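Local coordinates for transposon Tn7 transposition protein tnsA (PDB 1T0F) that forms the Tn7 transposase together with TnsB, acting as the metal-dependent, restriction-enzyme-like endonuclease that breaks the 5' DNA strands, at residues Lys30-Trp35 with Asp81-Phe86; Arg49-Lys54 with Cys261-Val266; Phe70-Trp75 with Phe246-Ser251; Leu88-Thr93 with Asp111-Thr116. All blocks are in the same frame, centred on the assembly; numbering follows the deposited sequence.

Interaction 1: Lys30-Trp35 with Asp81-Phe86; sequences KDYIPW and DIREQF
Tyr32 hands its phenol proton to the backbone of strand 79-87: OH donates to Glu84 O at 2.7 Å, approaching from 42° above the carbonyl plane. Three residues on, Trp35 N gives its hydrogen to Gln85 O at 3.0 Å with an N-H...O angle of 155°. The loop thus supplies a donor to each of two consecutive carbonyls, Glu84 O and Gln85 O. This is the outermost strand of the chain's mixed sheet in the PD-(D/E)XK-type nuclease fold; strand 115-122 pairs with its other edge, and the chain turns a corner at Gln85. With CG anti to the backbone nitrogen (chi1 179°), the Tyr32 ring reaches across Arg83, whose CG sits 3.6 Å from the ring centroid in a CH-pi contact. Beyond that methylene the arginine leads away to a salt bridge with Asp121. Without the phenol, as with an alanine here, Glu84 O would probably lose this donor and the aliphatic part of Arg83 its aromatic cover. Pro34 CB packs 4.0 Å from Gln85 CB and lies alongside Glu84. The glutamate's carboxylate is itself satisfied by Arg57, His59 and the backbone of His60. Gln85 NE2 donates to Glu66 OE1, of the active site, and to His60 O.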
# COMPACT_ATOMS: atom_id res chain seq x y z
N LYS A 30 5.35 -14.64 5.19
CA LYS A 30 6.51 -14.21 5.96
C LYS A 30 7.83 -14.32 5.21
O LYS A 30 8.81 -13.68 5.58
CB LYS A 30 6.57 -15.00 7.27
CG LYS A 30 7.59 -14.49 8.27
CD LYS A 30 7.04 -14.49 9.68
CE LYS A 30 8.09 -14.06 10.69
NZ LYS A 30 8.66 -12.71 10.39
N ASP A 31 7.86 -15.13 4.15
CA ASP A 31 9.08 -15.33 3.36
C ASP A 31 9.29 -14.33 2.23
O ASP A 31 10.36 -14.29 1.62
CB ASP A 31 9.08 -16.74 2.75
CG ASP A 31 8.92 -17.82 3.80
OD1 ASP A 31 9.75 -17.87 4.74
OD2 ASP A 31 7.98 -18.63 3.68
N TYR A 32 8.28 -13.51 1.95
CA TYR A 32 8.39 -12.54 0.87
C TYR A 32 9.33 -11.39 1.21
O TYR A 32 9.40 -10.93 2.35
CB TYR A 32 7.00 -11.96 0.55
CG TYR A 32 7.01 -10.91 -0.55
CD1 TYR A 32 7.20 -11.26 -1.88
CD2 TYR A 32 6.84 -9.55 -0.24
CE1 TYR A 32 7.21 -10.30 -2.90
CE2 TYR A 32 6.85 -8.58 -1.25
CZ TYR A 32 7.03 -8.96 -2.57
OH TYR A 32 7.00 -8.01 -3.56
N ILE A 33 10.06 -10.93 0.19
CA ILE A 33 10.96 -9.79 0.33
C ILE A 33 10.58 -8.84 -0.81
O ILE A 33 10.62 -9.23 -1.97
CB ILE A 33 12.44 -10.20 0.18
CG1 ILE A 33 12.82 -11.21 1.27
CG2 ILE A 33 13.33 -8.97 0.31
CD1 ILE A 33 14.28 -11.62 1.24
N PRO A 34 10.20 -7.59 -0.50
CA PRO A 34 9.83 -6.64 -1.56
C PRO A 34 11.00 -6.24 -2.45
O PRO A 34 12.14 -6.22 -2.02
CB PRO A 34 9.27 -5.46 -0.77
CG PRO A 34 10.11 -5.48 0.47
CD PRO A 34 10.16 -6.95 0.83
N TRP A 35 10.70 -5.91 -3.71
CA TRP A 35 11.74 -5.50 -4.64
C TRP A 35 12.32 -4.16 -4.20
O TRP A 35 13.54 -3.97 -4.20
CB TRP A 35 11.18 -5.40 -6.06
CG TRP A 35 12.17 -4.90 -7.07
CD1 TRP A 35 12.20 -3.66 -7.65
CD2 TRP A 35 13.31 -5.61 -7.59
NE1 TRP A 35 13.27 -3.55 -8.50
CE2 TRP A 35 13.97 -4.73 -8.48
CE3 TRP A 35 13.82 -6.89 -7.38
CZ2 TRP A 35 15.13 -5.11 -9.17
CZ3 TRP A 35 14.98 -7.27 -8.07
CH2 TRP A 35 15.62 -6.38 -8.96
N ASP A 81 -2.62 -12.54 1.97
CA ASP A 81 -1.24 -12.07 1.82
C ASP A 81 -1.22 -10.73 1.11
O ASP A 81 -2.10 -10.42 0.30
CB ASP A 81 -0.42 -13.10 1.03
CG ASP A 81 1.09 -12.86 1.14
OD1 ASP A 81 1.51 -12.00 1.95
OD2 ASP A 81 1.86 -13.54 0.43
N ILE A 82 -0.21 -9.93 1.43
CA ILE A 82 -0.02 -8.61 0.82
C ILE A 82 1.45 -8.57 0.45
O ILE A 82 2.32 -8.59 1.32
CB ILE A 82 -0.32 -7.47 1.81
CG1 ILE A 82 -1.81 -7.45 2.18
CG2 ILE A 82 0.09 -6.12 1.19
CD1 ILE A 82 -2.15 -6.50 3.32
N ARG A 83 1.73 -8.53 -0.85
CA ARG A 83 3.10 -8.48 -1.34
C ARG A 83 3.34 -7.12 -2.01
O ARG A 83 2.98 -6.92 -3.16
CB ARG A 83 3.35 -9.64 -2.30
CG ARG A 83 3.58 -10.99 -1.58
CD ARG A 83 3.74 -12.17 -2.54
NE ARG A 83 2.49 -12.56 -3.19
CZ ARG A 83 2.41 -13.36 -4.25
NH1 ARG A 83 3.51 -13.86 -4.79
NH2 ARG A 83 1.23 -13.69 -4.76
N GLU A 84 3.96 -6.21 -1.27
CA GLU A 84 4.23 -4.86 -1.75
C GLU A 84 5.47 -4.78 -2.63
O GLU A 84 6.38 -5.61 -2.53
CB GLU A 84 4.38 -3.88 -0.58
CG GLU A 84 5.72 -3.95 0.19
CD GLU A 84 5.76 -5.02 1.29
OE1 GLU A 84 4.92 -5.95 1.27
OE2 GLU A 84 6.64 -4.93 2.16
N GLN A 85 5.50 -3.77 -3.50
CA GLN A 85 6.63 -3.54 -4.41
C GLN A 85 6.97 -4.85 -5.13
O GLN A 85 8.11 -5.33 -5.09
CB GLN A 85 7.85 -3.04 -3.63
CG GLN A 85 7.59 -2.11 -2.44
CD GLN A 85 6.77 -0.87 -2.78
OE1 GLN A 85 6.75 -0.40 -3.92
NE2 GLN A 85 6.09 -0.31 -1.76
N PHE A 86 5.96 -5.42 -5.79
CA PHE A 86 6.13 -6.68 -6.50
C PHE A 86 6.73 -6.45 -7.89
O PHE A 86 6.13 -5.78 -8.74
CB PHE A 86 4.77 -7.38 -6.63
CG PHE A 86 4.87 -8.78 -7.15
CD1 PHE A 86 5.27 -9.82 -6.31
CD2 PHE A 86 4.59 -9.07 -8.48
CE1 PHE A 86 5.38 -11.12 -6.80
CE2 PHE A 86 4.71 -10.37 -8.98
CZ PHE A 86 5.11 -11.40 -8.13

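Interaction 2: Arg49-Lys54 with Cys261-Val266; sequences RIYSHK and CISQVV
His53 reaches across to Cys261 and Ser263, and its side chain can be followed outward atom by atom. From CB, which points toward the other segment, CG is set anti to the carbonyl carbon (chi1 -64°), and the imidazole meets Cys261 with its edge and Ser263 with one face. ND1 lies 3.7 Å from Cys261 SG, the sulfur standing at the ring edge. The next atom, CE1, comes to 3.4 Å from Cys261 O, which is also near the ring plane. CD2 passes 4.1 Å from Ser263 CB, and NE2 at the tip approaches the same carbon at 3.7 Å while making weak hydrogen bonds to Gly242 O and Phe243 O. Ser263 CB therefore covers one face, 3.8 Å from the ring centroid in a CH-pi contact displaced toward the rim. Ser263 OG turns to Phe243 O for its hydrogen bond. Alongside, Tyr51 CZ rests 4.2 Å from Val265 CG1, the two side chains running antiparallel past one another, and the tyrosine ring also meets that of Phe243. The arrangement is a surface contact where the chain at and just after strands 48-51 and 261-262 meets, each strand belonging to its own small two-stranded antiparallel sheet.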
# COMPACT_ATOMS: atom_id res chain seq x y z
N ARG A 49 7.40 2.05 7.60
CA ARG A 49 7.73 0.65 7.86
C ARG A 49 6.62 0.26 8.82
O ARG A 49 6.49 0.84 9.90
CB ARG A 49 9.10 0.54 8.51
CG ARG A 49 10.24 0.74 7.54
CD ARG A 49 10.52 -0.53 6.77
NE ARG A 49 11.68 -1.23 7.30
CZ ARG A 49 11.81 -2.56 7.34
NH1 ARG A 49 10.84 -3.34 6.88
NH2 ARG A 49 12.92 -3.10 7.82
N ILE A 50 5.81 -0.71 8.43
CA ILE A 50 4.70 -1.10 9.29
C ILE A 50 4.50 -2.60 9.41
O ILE A 50 4.58 -3.34 8.43
CB ILE A 50 3.39 -0.41 8.81
CG1 ILE A 50 2.26 -0.70 9.80
CG2 ILE A 50 3.03 -0.90 7.43
CD1 ILE A 50 1.08 0.25 9.64
N TYR A 51 4.25 -3.03 10.64
CA TYR A 51 4.03 -4.44 10.93
C TYR A 51 2.63 -4.86 10.48
O TYR A 51 1.67 -4.09 10.59
CB TYR A 51 4.19 -4.68 12.43
CG TYR A 51 3.99 -6.12 12.84
CD1 TYR A 51 4.96 -7.08 12.57
CD2 TYR A 51 2.81 -6.52 13.47
CE1 TYR A 51 4.77 -8.41 12.93
CE2 TYR A 51 2.61 -7.85 13.84
CZ TYR A 51 3.60 -8.79 13.56
OH TYR A 51 3.41 -10.11 13.93
N SER A 52 2.53 -6.09 9.97
CA SER A 52 1.26 -6.64 9.50
C SER A 52 0.89 -7.89 10.28
O SER A 52 1.73 -8.77 10.44
CB SER A 52 1.34 -7.01 8.02
OG SER A 52 0.36 -7.98 7.68
N HIS A 53 -0.35 -7.97 10.77
CA HIS A 53 -0.78 -9.16 11.50
C HIS A 53 -1.01 -10.29 10.51
O HIS A 53 -0.83 -11.47 10.84
CB HIS A 53 -2.08 -8.91 12.27
CG HIS A 53 -1.96 -7.88 13.35
ND1 HIS A 53 -2.85 -7.80 14.40
CD2 HIS A 53 -1.09 -6.85 13.51
CE1 HIS A 53 -2.53 -6.77 15.17
NE2 HIS A 53 -1.47 -6.18 14.65
N LYS A 54 -1.40 -9.94 9.29
CA LYS A 54 -1.66 -10.94 8.26
C LYS A 54 -0.43 -11.67 7.74
O LYS A 54 -0.48 -12.88 7.51
CB LYS A 54 -2.42 -10.32 7.09
CG LYS A 54 -3.84 -9.91 7.45
CD LYS A 54 -4.57 -9.30 6.28
CE LYS A 54 -6.02 -9.01 6.63
NZ LYS A 54 -6.79 -10.26 6.91
N CYS A 261 -7.32 -4.76 17.66
CA CYS A 261 -6.72 -6.08 17.61
C CYS A 261 -5.26 -5.88 17.97
O CYS A 261 -4.54 -5.13 17.30
CB CYS A 261 -6.84 -6.67 16.20
SG CYS A 261 -6.13 -8.33 16.05
N ILE A 262 -4.82 -6.52 19.05
CA ILE A 262 -3.45 -6.39 19.52
C ILE A 262 -2.67 -7.66 19.28
O ILE A 262 -3.10 -8.75 19.66
CB ILE A 262 -3.41 -6.06 21.02
CG1 ILE A 262 -4.14 -4.74 21.27
CG2 ILE A 262 -1.97 -5.97 21.49
CD1 ILE A 262 -4.11 -4.29 22.72
N SER A 263 -1.50 -7.51 18.66
CA SER A 263 -0.65 -8.65 18.36
C SER A 263 0.29 -9.00 19.52
O SER A 263 0.77 -8.11 20.22
CB SER A 263 0.18 -8.36 17.11
OG SER A 263 0.96 -7.19 17.31
N GLN A 264 0.51 -10.30 19.71
CA GLN A 264 1.40 -10.80 20.75
C GLN A 264 2.74 -10.98 20.06
O GLN A 264 2.91 -11.94 19.31
CB GLN A 264 0.96 -12.17 21.27
CG GLN A 264 -0.43 -12.26 21.84
CD GLN A 264 -0.77 -13.68 22.26
OE1 GLN A 264 -0.07 -14.28 23.09
NE2 GLN A 264 -1.83 -14.24 21.68
N VAL A 265 3.69 -10.09 20.29
CA VAL A 265 4.97 -10.22 19.63
C VAL A 265 6.13 -10.41 20.58
O VAL A 265 6.12 -9.94 21.71
CB VAL A 265 5.27 -9.00 18.73
CG1 VAL A 265 4.17 -8.83 17.70
CG2 VAL A 265 5.42 -7.75 19.58
N VAL A 266 7.15 -11.11 20.09
CA VAL A 266 8.35 -11.37 20.86
C VAL A 266 9.48 -10.57 20.24
O VAL A 266 9.71 -10.62 19.02
CB VAL A 266 8.72 -12.86 20.84
CG1 VAL A 266 10.02 -13.08 21.58
CG2 VAL A 266 7.60 -13.67 21.47

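Interaction 3: Phe70-Trp75 with Phe246-Ser251; sequences FLSLEW and FNIYKS
Asn247 OD1 is gripped by two N-H groups, Trp75 NE1 from the helix across the contact and Tyr249 N from its own turn, each at 3.3 Å. The bond from the indole is weak, its N-H...O angle only 123°, whereas the backbone bond closes an Asx turn. That turn overlaps a type I beta turn from Asn247 to Lys250, and this compact loop of the C-terminal part of the chain packs on helix 64-75. A leucine in place of Asn247 would probably leave Trp75 NE1 and Tyr249 N without this shared acceptor and free the turn to shift. The indole and amide planes lie 18° apart, side by side. Over the face of the indole comes the edge of Tyr249, an edge-to-face pair with centroids 4.6 Å apart and planes at 68°. Ile248, its CG1 placed between the backbone nitrogen and carbonyl carbon, sends CD1 to within 3.6 Å of Ser72 CA and packs CG1 against Trp75 CD1. Apolar side chains from a chain of another protein pack on Ser72 and Tyr249. Ser72 OG, also bonded to Ala68 O, accepts at 2.8 Å from a water that lies 3.2 Å from Tyr249 OH.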
# COMPACT_ATOMS: atom_id res chain seq x y z
N PHE A 70 -2.37 0.15 2.17
CA PHE A 70 -1.96 -0.96 3.03
C PHE A 70 -2.89 -1.11 4.23
O PHE A 70 -3.37 -2.20 4.52
CB PHE A 70 -0.53 -0.75 3.54
CG PHE A 70 -0.13 -1.76 4.59
CD1 PHE A 70 0.33 -3.01 4.22
CD2 PHE A 70 -0.29 -1.47 5.94
CE1 PHE A 70 0.61 -3.98 5.19
CE2 PHE A 70 -0.01 -2.42 6.92
CZ PHE A 70 0.44 -3.68 6.53
N LEU A 71 -3.14 -0.01 4.95
CA LEU A 71 -4.02 -0.08 6.12
C LEU A 71 -5.41 -0.57 5.74
O LEU A 71 -6.05 -1.32 6.48
CB LEU A 71 -4.09 1.29 6.80
CG LEU A 71 -2.79 1.80 7.43
CD1 LEU A 71 -2.96 3.26 7.86
CD2 LEU A 71 -2.41 0.93 8.61
N SER A 72 -5.90 -0.14 4.58
CA SER A 72 -7.21 -0.57 4.10
C SER A 72 -7.22 -2.07 3.79
O SER A 72 -8.20 -2.76 4.07
CB SER A 72 -7.61 0.23 2.85
OG SER A 72 -7.61 1.62 3.10
N LEU A 73 -6.13 -2.57 3.20
CA LEU A 73 -6.03 -3.99 2.88
C LEU A 73 -5.92 -4.86 4.13
O LEU A 73 -6.56 -5.90 4.23
CB LEU A 73 -4.81 -4.26 1.99
CG LEU A 73 -4.83 -3.70 0.56
CD1 LEU A 73 -3.45 -3.85 -0.06
CD2 LEU A 73 -5.89 -4.44 -0.27
N GLU A 74 -5.09 -4.42 5.07
CA GLU A 74 -4.86 -5.14 6.33
C GLU A 74 -6.14 -5.20 7.17
O GLU A 74 -6.29 -6.08 8.02
CB GLU A 74 -3.74 -4.43 7.11
CG GLU A 74 -3.36 -5.04 8.46
CD GLU A 74 -2.55 -6.33 8.36
OE1 GLU A 74 -1.85 -6.55 7.34
OE2 GLU A 74 -2.59 -7.12 9.32
N TRP A 75 -7.06 -4.28 6.92
CA TRP A 75 -8.33 -4.25 7.65
C TRP A 75 -9.29 -5.35 7.16
O TRP A 75 -10.08 -5.88 7.94
CB TRP A 75 -8.99 -2.88 7.46
CG TRP A 75 -10.36 -2.79 8.08
CD1 TRP A 75 -10.66 -2.51 9.39
CD2 TRP A 75 -11.61 -3.00 7.42
NE1 TRP A 75 -12.02 -2.53 9.58
CE2 TRP A 75 -12.63 -2.83 8.39
CE3 TRP A 75 -11.98 -3.32 6.11
CZ2 TRP A 75 -13.99 -2.97 8.08
CZ3 TRP A 75 -13.33 -3.46 5.80
CH2 TRP A 75 -14.32 -3.29 6.79
N PHE A 246 -7.11 -1.31 14.11
CA PHE A 246 -8.45 -0.99 14.59
C PHE A 246 -9.43 -0.81 13.43
O PHE A 246 -9.08 -1.03 12.28
CB PHE A 246 -8.41 0.29 15.42
CG PHE A 246 -7.98 1.51 14.64
CD1 PHE A 246 -6.66 1.69 14.25
CD2 PHE A 246 -8.92 2.49 14.30
CE1 PHE A 246 -6.26 2.83 13.54
CE2 PHE A 246 -8.54 3.63 13.59
CZ PHE A 246 -7.20 3.81 13.21
N ASN A 247 -10.66 -0.42 13.74
CA ASN A 247 -11.65 -0.21 12.69
C ASN A 247 -11.36 1.16 12.07
O ASN A 247 -11.90 2.18 12.52
CB ASN A 247 -13.07 -0.25 13.25
CG ASN A 247 -14.13 -0.16 12.16
OD1 ASN A 247 -13.80 -0.07 10.98
ND2 ASN A 247 -15.40 -0.19 12.56
N ILE A 248 -10.51 1.17 11.06
CA ILE A 248 -10.10 2.40 10.38
C ILE A 248 -11.23 3.12 9.67
O ILE A 248 -11.09 4.29 9.30
CB ILE A 248 -8.98 2.12 9.35
CG1 ILE A 248 -9.49 1.19 8.25
CG2 ILE A 248 -7.80 1.47 10.04
CD1 ILE A 248 -8.57 1.11 7.03
N TYR A 249 -12.35 2.43 9.46
CA TYR A 249 -13.49 3.03 8.79
C TYR A 249 -14.35 3.82 9.77
O TYR A 249 -15.36 4.40 9.40
CB TYR A 249 -14.29 1.96 8.07
CG TYR A 249 -13.62 1.54 6.78
CD1 TYR A 249 -13.68 2.34 5.65
CD2 TYR A 249 -12.86 0.37 6.72
CE1 TYR A 249 -12.99 2.00 4.47
CE2 TYR A 249 -12.17 0.02 5.56
CZ TYR A 249 -12.24 0.84 4.45
OH TYR A 249 -11.56 0.49 3.30
N LYS A 250 -13.91 3.84 11.02
CA LYS A 250 -14.60 4.58 12.06
C LYS A 250 -13.53 5.45 12.71
O LYS A 250 -12.39 5.01 12.84
CB LYS A 250 -15.19 3.62 13.10
CG LYS A 250 -15.96 4.30 14.22
CD LYS A 250 -16.56 3.26 15.16
CE LYS A 250 -17.53 2.34 14.42
NZ LYS A 250 -18.15 1.34 15.34
N SER A 251 -13.88 6.68 13.08
CA SER A 251 -12.91 7.55 13.72
C SER A 251 -12.30 6.76 14.87
O SER A 251 -13.02 6.08 15.61
CB SER A 251 -13.61 8.80 14.26
OG SER A 251 -12.67 9.71 14.82
O HOH W 1 -9.92 2.90 2.06

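Interaction 4: Leu88-Thr93 with Asp111-Thr116; sequences LLPSDT and DQVMST
Leu88 and Met114 are joined through their backbones by one direct hydrogen bond, Leu88 N to Met114 O at 2.9 Å, nearly straight at 167°, with the donor tilted 33° from the carbonyl plane. A water extends this link on the other polar groups of the same two residues. It donates to Leu88 O at 2.7 Å and accepts from Met114 N at 2.8 Å, so both residues have their backbone N-H and C=O groups engaged. It may also bond to Thr93 OG1, whose position is less sure.

The van der Waals contacts are spread along both segments. Leu88 CD1 meets Met114 CB at 4.0 Å, and its sister methyl CD2 comes to 3.4 Å from Thr116 OG1, a methyl against a hydroxyl, the two side chains crossing at about a right angle. That hydroxyl has its polar partners elsewhere, in Glu152 and Trp156 of helix 143-159. Farther along, Pro90 CG packs against Val113 CG2 at 4.0 Å. The methionine chain extends at chi2 and bends at chi3 (75°), and its sulfur SD rests 4.1 Å from both CB and CG2 of Thr93.

Leu89 occupies the N-cap position of helix 90-100, and the bond from Thr93 N to Leu89 O belongs to the helix's first turn. The helix overlaps the region 93-111 assigned by similarity to a helix-turn-helix DNA-binding motif. The Leu88-Met114 bond and the Pro90-Val113 packing set the first turn against the approach to strand 115-122, while helix 143-159 covers Leu88 through Tyr155 and Trp156, and the loop residue Trp35 touches Val113.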
# COMPACT_ATOMS: atom_id res chain seq x y z
N LEU A 88 7.98 -7.00 -11.77
CA LEU A 88 7.43 -7.61 -12.97
C LEU A 88 8.61 -8.16 -13.77
O LEU A 88 9.60 -7.45 -13.97
CB LEU A 88 6.67 -6.56 -13.80
CG LEU A 88 5.75 -5.60 -13.04
CD1 LEU A 88 4.94 -4.79 -14.04
CD2 LEU A 88 4.82 -6.38 -12.12
N LEU A 89 8.51 -9.41 -14.21
CA LEU A 89 9.58 -10.06 -14.97
C LEU A 89 10.08 -9.21 -16.13
O LEU A 89 9.34 -8.96 -17.09
CB LEU A 89 9.10 -11.41 -15.52
CG LEU A 89 10.20 -12.26 -16.17
CD1 LEU A 89 11.22 -12.62 -15.10
CD2 LEU A 89 9.60 -13.52 -16.78
N PRO A 90 11.35 -8.77 -16.07
CA PRO A 90 11.96 -7.94 -17.12
C PRO A 90 11.79 -8.45 -18.55
O PRO A 90 11.49 -7.67 -19.45
CB PRO A 90 13.42 -7.87 -16.69
CG PRO A 90 13.33 -7.91 -15.20
CD PRO A 90 12.30 -9.00 -14.97
N SER A 91 11.97 -9.75 -18.76
CA SER A 91 11.83 -10.29 -20.11
C SER A 91 10.41 -10.07 -20.63
O SER A 91 10.21 -9.84 -21.82
CB SER A 91 12.19 -11.78 -20.14
OG SER A 91 11.38 -12.55 -19.28
N ASP A 92 9.42 -10.12 -19.73
CA ASP A 92 8.04 -9.90 -20.14
C ASP A 92 7.79 -8.41 -20.41
O ASP A 92 7.21 -8.07 -21.43
CB ASP A 92 7.04 -10.38 -19.07
CG ASP A 92 6.87 -11.89 -19.06
OD1 ASP A 92 6.85 -12.51 -20.15
OD2 ASP A 92 6.73 -12.47 -17.96
N THR A 93 8.21 -7.53 -19.50
CA THR A 93 7.96 -6.11 -19.73
C THR A 93 8.76 -5.61 -20.94
O THR A 93 8.33 -4.70 -21.65
CB THR A 93 8.28 -5.25 -18.48
OG1 THR A 93 9.66 -5.38 -18.12
CG2 THR A 93 7.41 -5.71 -17.30
N ASP A 111 17.98 -0.57 -18.30
CA ASP A 111 16.56 -0.87 -18.24
C ASP A 111 16.24 -1.15 -16.78
O ASP A 111 16.95 -1.91 -16.11
CB ASP A 111 16.21 -2.07 -19.11
CG ASP A 111 16.10 -1.72 -20.58
OD1 ASP A 111 16.27 -0.53 -20.94
OD2 ASP A 111 15.83 -2.63 -21.39
N GLN A 112 15.17 -0.54 -16.28
CA GLN A 112 14.78 -0.70 -14.89
C GLN A 112 13.74 -1.79 -14.71
O GLN A 112 12.96 -2.08 -15.61
CB GLN A 112 14.25 0.63 -14.34
CG GLN A 112 15.27 1.77 -14.34
CD GLN A 112 16.47 1.47 -13.45
OE1 GLN A 112 16.37 1.46 -12.22
NE2 GLN A 112 17.62 1.22 -14.07
N VAL A 113 13.75 -2.40 -13.53
CA VAL A 113 12.77 -3.43 -13.22
C VAL A 113 11.52 -2.70 -12.76
O VAL A 113 11.57 -1.90 -11.83
CB VAL A 113 13.26 -4.35 -12.08
CG1 VAL A 113 12.14 -5.32 -11.68
CG2 VAL A 113 14.50 -5.12 -12.53
N MET A 114 10.40 -2.97 -13.43
CA MET A 114 9.14 -2.34 -13.06
C MET A 114 8.54 -3.09 -11.86
O MET A 114 8.85 -4.26 -11.64
CB MET A 114 8.17 -2.40 -14.24
CG MET A 114 8.63 -1.62 -15.45
SD MET A 114 7.45 -1.63 -16.79
CE MET A 114 6.21 -0.47 -16.13
N SER A 115 7.71 -2.40 -11.09
CA SER A 115 7.08 -3.04 -9.93
C SER A 115 5.65 -2.54 -9.74
O SER A 115 5.31 -1.42 -10.11
CB SER A 115 7.90 -2.79 -8.66
OG SER A 115 7.96 -1.42 -8.31
N THR A 116 4.81 -3.41 -9.19
CA THR A 116 3.41 -3.08 -8.92
C THR A 116 3.35 -2.89 -7.41
O THR A 116 3.86 -3.72 -6.65
CB THR A 116 2.49 -4.23 -9.38
OG1 THR A 116 2.47 -4.25 -10.81
CG2 THR A 116 1.06 -4.02 -8.87
O HOH W 2 10.31 -5.18 -15.21

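How the interactions relate
Interactions 1 and 4 share the mixed sheet of the nuclease fold, their centres about 16 Å apart: strands 79-87 and 115-122 are neighbours in it, and Phe86 O probably bonds to Thr116 N. Along the chain interaction 1 closes before interaction 4 opens. Interaction 3 is nested inside the loop closed by interaction 2. Glu74 links them, reaching Ser52 and Lys54. Ile82 of interaction 1 packs on Leu73 of interaction 3, connecting helix 64-75 to the sheet. The centre of interaction 4 lies about 31 Å from those of interactions 2 and 3. Interactions 1 and 4 thus build the nuclease part near the metal site, while interactions 2 and 3 join it to the C-terminal region.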